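Local coordinates for tail fiber protein (Pseudomonas aeruginosa, PDB 6CL6) that forms the receptor-binding fiber of the R2 pyocin, a contractile injection system, and probably recognises the surface of target bacteria, at residues S178-Q183 against F195-N201. Numbering follows the deposited sequence.
Sequences SNFIYQ and FRCRHSN. With EDO (1,2-ethanediol), chain T.
Gln183 and Arg196 run side by side off one face of an antiparallel hairpin. Gln183 OE1 takes two bonds from the flat edge of the guanidinium, 2.8 Å from Arg196 NE and 2.9 Å from Arg196 NH2, both arriving from the same face of the amide plane. The Arg196 chain reaches it by leaving between backbone N and carbonyl carbon (chi1 75°) and then running extended to NE. Farther along that face, Arg198 bends at chi3 (78°), laying its guanidinium over Ile181 CG1 and sending NH2 to Ser178 O, 3.0 Å away in the carbonyl plane. A water held by Arg198 NE, Ser178 O and Asn201 N ties this end together. On the other face, Cys197 SG sits over the centre of the Tyr182 ring, 3.7 Å from its centroid, while CD2 of His199, which also meets Tyr188 of the second subunit edge-to-face, lies 3.4 Å from Phe180 CE2. Paired backbone hydrogen bonds between Ile181 and Arg198, and again between Gln183 and Arg196, set the register. Asp141 salt-bridges Arg196 NH2, Trp203 makes a cation-pi contact with its guanidinium, and Gln183 NE2 bonds to the carbonyls of Leu140 and Met143. The hairpin lies inside a mixed sheet, strand 169-177 flanking 180-187 and strand 202-208 flanking 193-199.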
ATOM      1  N   SER A 178     -41.356  -2.272  18.263  1.00 14.22           N
ATOM      2  CA  SER A 178     -41.490  -3.544  17.576  1.00 12.10           C
ATOM      3  C   SER A 178     -40.846  -3.509  16.192  1.00 10.26           C
ATOM      4  O   SER A 178     -40.319  -4.520  15.723  1.00 13.49           O
ATOM      5  CB  SER A 178     -42.988  -3.897  17.488  1.00 12.10           C
ATOM      6  OG  SER A 178     -43.702  -2.826  16.876  1.00 15.85           O
ATOM      7  N   ASN A 179     -40.875  -2.370  15.512  1.00  9.33           N
ATOM      8  CA  ASN A 179     -40.297  -2.299  14.177  1.00 12.19           C
ATOM      9  C   ASN A 179     -38.875  -1.790  14.150  1.00  8.73           C
ATOM     10  O   ASN A 179     -38.351  -1.572  13.062  1.00  9.54           O
ATOM     11  CB  ASN A 179     -41.166  -1.426  13.269  1.00 12.43           C
ATOM     12  CG  ASN A 179     -42.401  -2.168  12.785  1.00 17.15           C
ATOM     13  OD1 ASN A 179     -42.470  -3.404  12.889  1.00 18.29           O
ATOM     14  ND2 ASN A 179     -43.355  -1.441  12.268  1.00 19.39           N
ATOM     15  N   PHE A 180     -38.250  -1.576  15.307  1.00 11.82           N
ATOM     16  CA  PHE A 180     -36.851  -1.133  15.390  1.00 12.96           C
ATOM     17  C   PHE A 180     -36.242  -1.725  16.672  1.00  9.89           C
ATOM     18  O   PHE A 180     -36.358  -1.145  17.758  1.00 12.60           O
ATOM     19  CB  PHE A 180     -36.740   0.381  15.380  1.00 15.92           C
ATOM     20  CG  PHE A 180     -37.205   1.037  14.122  1.00 12.80           C
ATOM     21  CD1 PHE A 180     -38.549   1.405  13.975  1.00 15.45           C
ATOM     22  CD2 PHE A 180     -36.313   1.326  13.100  1.00 10.79           C
ATOM     23  CE1 PHE A 180     -38.985   2.022  12.812  1.00 12.71           C
ATOM     24  CE2 PHE A 180     -36.726   1.951  11.960  1.00 13.25           C
ATOM     25  CZ  PHE A 180     -38.082   2.295  11.812  1.00 11.58           C
ATOM     26  N   ILE A 181     -35.642  -2.906  16.536  1.00 10.58           N
ATOM     27  CA  ILE A 181     -34.951  -3.591  17.610  1.00  9.67           C
ATOM     28  C   ILE A 181     -33.467  -3.498  17.301  1.00 13.86           C
ATOM     29  O   ILE A 181     -33.007  -4.090  16.325  1.00 13.00           O
ATOM     30  CB  ILE A 181     -35.348  -5.060  17.753  1.00 17.00           C
ATOM     31  CG1 ILE A 181     -36.853  -5.265  17.890  1.00 17.99           C
ATOM     32  CG2 ILE A 181     -34.583  -5.694  18.949  1.00 12.12           C
ATOM     33  CD1 ILE A 181     -37.451  -4.715  19.138  1.00 25.68           C
ATOM     34  N   TYR A 182     -32.721  -2.746  18.096  1.00 10.60           N
ATOM     35  CA  TYR A 182     -31.275  -2.571  17.867  1.00  8.38           C
ATOM     36  C   TYR A 182     -30.497  -3.532  18.770  1.00  7.93           C
ATOM     37  O   TYR A 182     -30.894  -3.766  19.925  1.00 10.15           O
ATOM     38  CB  TYR A 182     -30.880  -1.125  18.160  1.00  7.73           C
ATOM     39  CG  TYR A 182     -31.470  -0.122  17.202  1.00  6.64           C
ATOM     40  CD1 TYR A 182     -32.745   0.405  17.381  1.00 10.77           C
ATOM     41  CD2 TYR A 182     -30.739   0.315  16.102  1.00  7.39           C
ATOM     42  CE1 TYR A 182     -33.279   1.305  16.501  1.00 11.89           C
ATOM     43  CE2 TYR A 182     -31.264   1.246  15.225  1.00 12.86           C
ATOM     44  CZ  TYR A 182     -32.524   1.718  15.410  1.00 10.18           C
ATOM     45  OH  TYR A 182     -33.060   2.638  14.535  1.00 11.49           O
ATOM     46  N   GLN A 183     -29.399  -4.066  18.253  1.00  5.67           N
ATOM     47  CA  GLN A 183     -28.462  -4.875  19.017  1.00  9.60           C
ATOM     48  C   GLN A 183     -27.027  -4.412  18.753  1.00 13.22           C
ATOM     49  O   GLN A 183     -26.687  -3.989  17.649  1.00 10.02           O
ATOM     50  CB  GLN A 183     -28.575  -6.379  18.668  1.00 12.02           C
ATOM     51  CG  GLN A 183     -29.956  -6.972  18.880  1.00 18.85           C
ATOM     52  CD  GLN A 183     -30.016  -8.435  18.562  1.00 11.85           C
ATOM     53  OE1 GLN A 183     -29.326  -8.906  17.641  1.00 10.46           O
ATOM     54  NE2 GLN A 183     -30.832  -9.187  19.325  1.00 10.20           N
ATOM     55  N   PHE A 195     -22.882  -4.210  15.195  1.00  7.78           N
ATOM     56  CA  PHE A 195     -24.218  -3.693  15.441  1.00  9.35           C
ATOM     57  C   PHE A 195     -25.185  -4.077  14.312  1.00 11.01           C
ATOM     58  O   PHE A 195     -24.795  -4.275  13.160  1.00  9.99           O
ATOM     59  CB  PHE A 195     -24.182  -2.171  15.685  1.00 28.03           C
ATOM     60  CG  PHE A 195     -23.576  -1.402  14.596  1.00 25.63           C
ATOM     61  CD1 PHE A 195     -22.202  -1.214  14.532  1.00 36.30           C
ATOM     62  CD2 PHE A 195     -24.375  -0.839  13.601  1.00 24.65           C
ATOM     63  CE1 PHE A 195     -21.631  -0.490  13.462  1.00 28.16           C
ATOM     64  CE2 PHE A 195     -23.824  -0.108  12.554  1.00 29.79           C
ATOM     65  CZ  PHE A 195     -22.445   0.062  12.477  1.00 29.95           C
ATOM     66  N   ARG A 196     -26.464  -4.193  14.662  1.00  8.22           N
ATOM     67  CA  ARG A 196     -27.496  -4.458  13.675  1.00 13.10           C
ATOM     68  C   ARG A 196     -28.843  -4.024  14.249  1.00 13.68           C
ATOM     69  O   ARG A 196     -28.967  -3.659  15.429  1.00  9.72           O
ATOM     70  CB  ARG A 196     -27.535  -5.932  13.245  1.00 12.10           C
ATOM     71  CG  ARG A 196     -28.162  -6.873  14.276  1.00  7.65           C
ATOM     72  CD  ARG A 196     -28.275  -8.321  13.802  1.00 13.13           C
ATOM     73  NE  ARG A 196     -28.865  -9.164  14.855  1.00 15.77           N
ATOM     74  CZ  ARG A 196     -29.471 -10.324  14.653  1.00 10.17           C
ATOM     75  NH1 ARG A 196     -29.581 -10.832  13.424  1.00 13.40           N
ATOM     76  NH2 ARG A 196     -29.991 -10.995  15.683  1.00  9.31           N
ATOM     77  N   CYS A 197     -29.862  -4.079  13.391  1.00 12.12           N
ATOM     78  CA  CYS A 197     -31.225  -3.693  13.737  1.00 15.03           C
ATOM     79  C   CYS A 197     -32.239  -4.590  13.045  1.00 13.31           C
ATOM     80  O   CYS A 197     -32.126  -4.842  11.828  1.00 15.44           O
ATOM     81  CB  CYS A 197     -31.503  -2.241  13.309  1.00  8.43           C
ATOM     82  SG  CYS A 197     -33.150  -1.588  13.708  1.00 12.90           S
ATOM     83  N   ARG A 198     -33.262  -5.012  13.803  1.00 13.14           N
ATOM     84  CA  ARG A 198     -34.438  -5.656  13.211  1.00  7.01           C
ATOM     85  C   ARG A 198     -35.417  -4.579  12.800  1.00 11.46           C
ATOM     86  O   ARG A 198     -36.010  -3.897  13.658  1.00 12.99           O
ATOM     87  CB  ARG A 198     -35.087  -6.646  14.156  1.00 11.61           C
ATOM     88  CG  ARG A 198     -36.107  -7.532  13.408  1.00 11.66           C
ATOM     89  CD  ARG A 198     -36.892  -8.384  14.359  1.00 12.67           C
ATOM     90  NE  ARG A 198     -37.931  -7.600  15.010  1.00 15.62           N
ATOM     91  CZ  ARG A 198     -38.753  -8.087  15.936  1.00 15.27           C
ATOM     92  NH1 ARG A 198     -38.648  -9.338  16.322  1.00 16.74           N
ATOM     93  NH2 ARG A 198     -39.652  -7.295  16.485  1.00 16.49           N
ATOM     94  N   HIS A 199     -35.614  -4.431  11.497  1.00 12.01           N
ATOM     95  CA  HIS A 199     -36.475  -3.370  10.965  1.00  8.18           C
ATOM     96  C   HIS A 199     -37.713  -4.030  10.369  1.00 12.29           C
ATOM     97  O   HIS A 199     -37.597  -4.854   9.461  1.00 12.23           O
ATOM     98  CB  HIS A 199     -35.760  -2.539   9.910  1.00 15.60           C
ATOM     99  CG  HIS A 199     -36.657  -1.539   9.256  1.00 14.50           C
ATOM    100  ND1 HIS A 199     -36.823  -1.459   7.894  1.00 18.40           N
ATOM    101  CD2 HIS A 199     -37.486  -0.615   9.789  1.00 17.16           C
ATOM    102  CE1 HIS A 199     -37.688  -0.503   7.616  1.00 21.70           C
ATOM    103  NE2 HIS A 199     -38.102   0.027   8.749  1.00 23.89           N
ATOM    104  N   SER A 200     -38.885  -3.681  10.894  1.00 10.71           N
ATOM    105  CA  SER A 200     -40.161  -4.291  10.484  1.00 16.25           C
ATOM    106  C   SER A 200     -40.022  -5.794  10.354  1.00 22.54           C
ATOM    107  O   SER A 200     -40.390  -6.407   9.344  1.00 17.46           O
ATOM    108  CB  SER A 200     -40.674  -3.658   9.198  1.00 20.23           C
ATOM    109  OG  SER A 200     -41.163  -2.353   9.466  1.00 31.34           O
ATOM    110  N   ASN A 201     -39.441  -6.383  11.389  1.00 15.32           N
ATOM    111  CA  ASN A 201     -39.336  -7.820  11.605  1.00 15.91           C
ATOM    112  C   ASN A 201     -38.322  -8.516  10.708  1.00 14.16           C
ATOM    113  O   ASN A 201     -38.251  -9.742  10.727  1.00 17.11           O
ATOM    114  CB  ASN A 201     -40.716  -8.492  11.456  1.00 18.85           C
ATOM    115  CG  ASN A 201     -41.745  -7.953  12.476  1.00 16.17           C
ATOM    116  OD1 ASN A 201     -41.606  -8.167  13.671  1.00 35.05           O
ATOM    117  ND2 ASN A 201     -42.774  -7.251  11.980  1.00 33.74           N
TER
HETATM  118  C1  EDO T 702     -37.494   3.502   8.496  1.00 35.67           C
HETATM  119  O1  EDO T 702     -38.449   2.688   7.817  1.00 40.71           O
HETATM  120  C2  EDO T 702     -36.932   4.521   7.506  1.00 23.48           C
HETATM  121  O2  EDO T 702     -37.845   5.620   7.418  1.00 19.17           O
HETATM  122  O   HOH W   1     -38.460  -5.142  13.864  1.00 10.28           O
HETATM  123  O   HOH W   2     -44.313  -5.008  13.682  1.00 21.56           O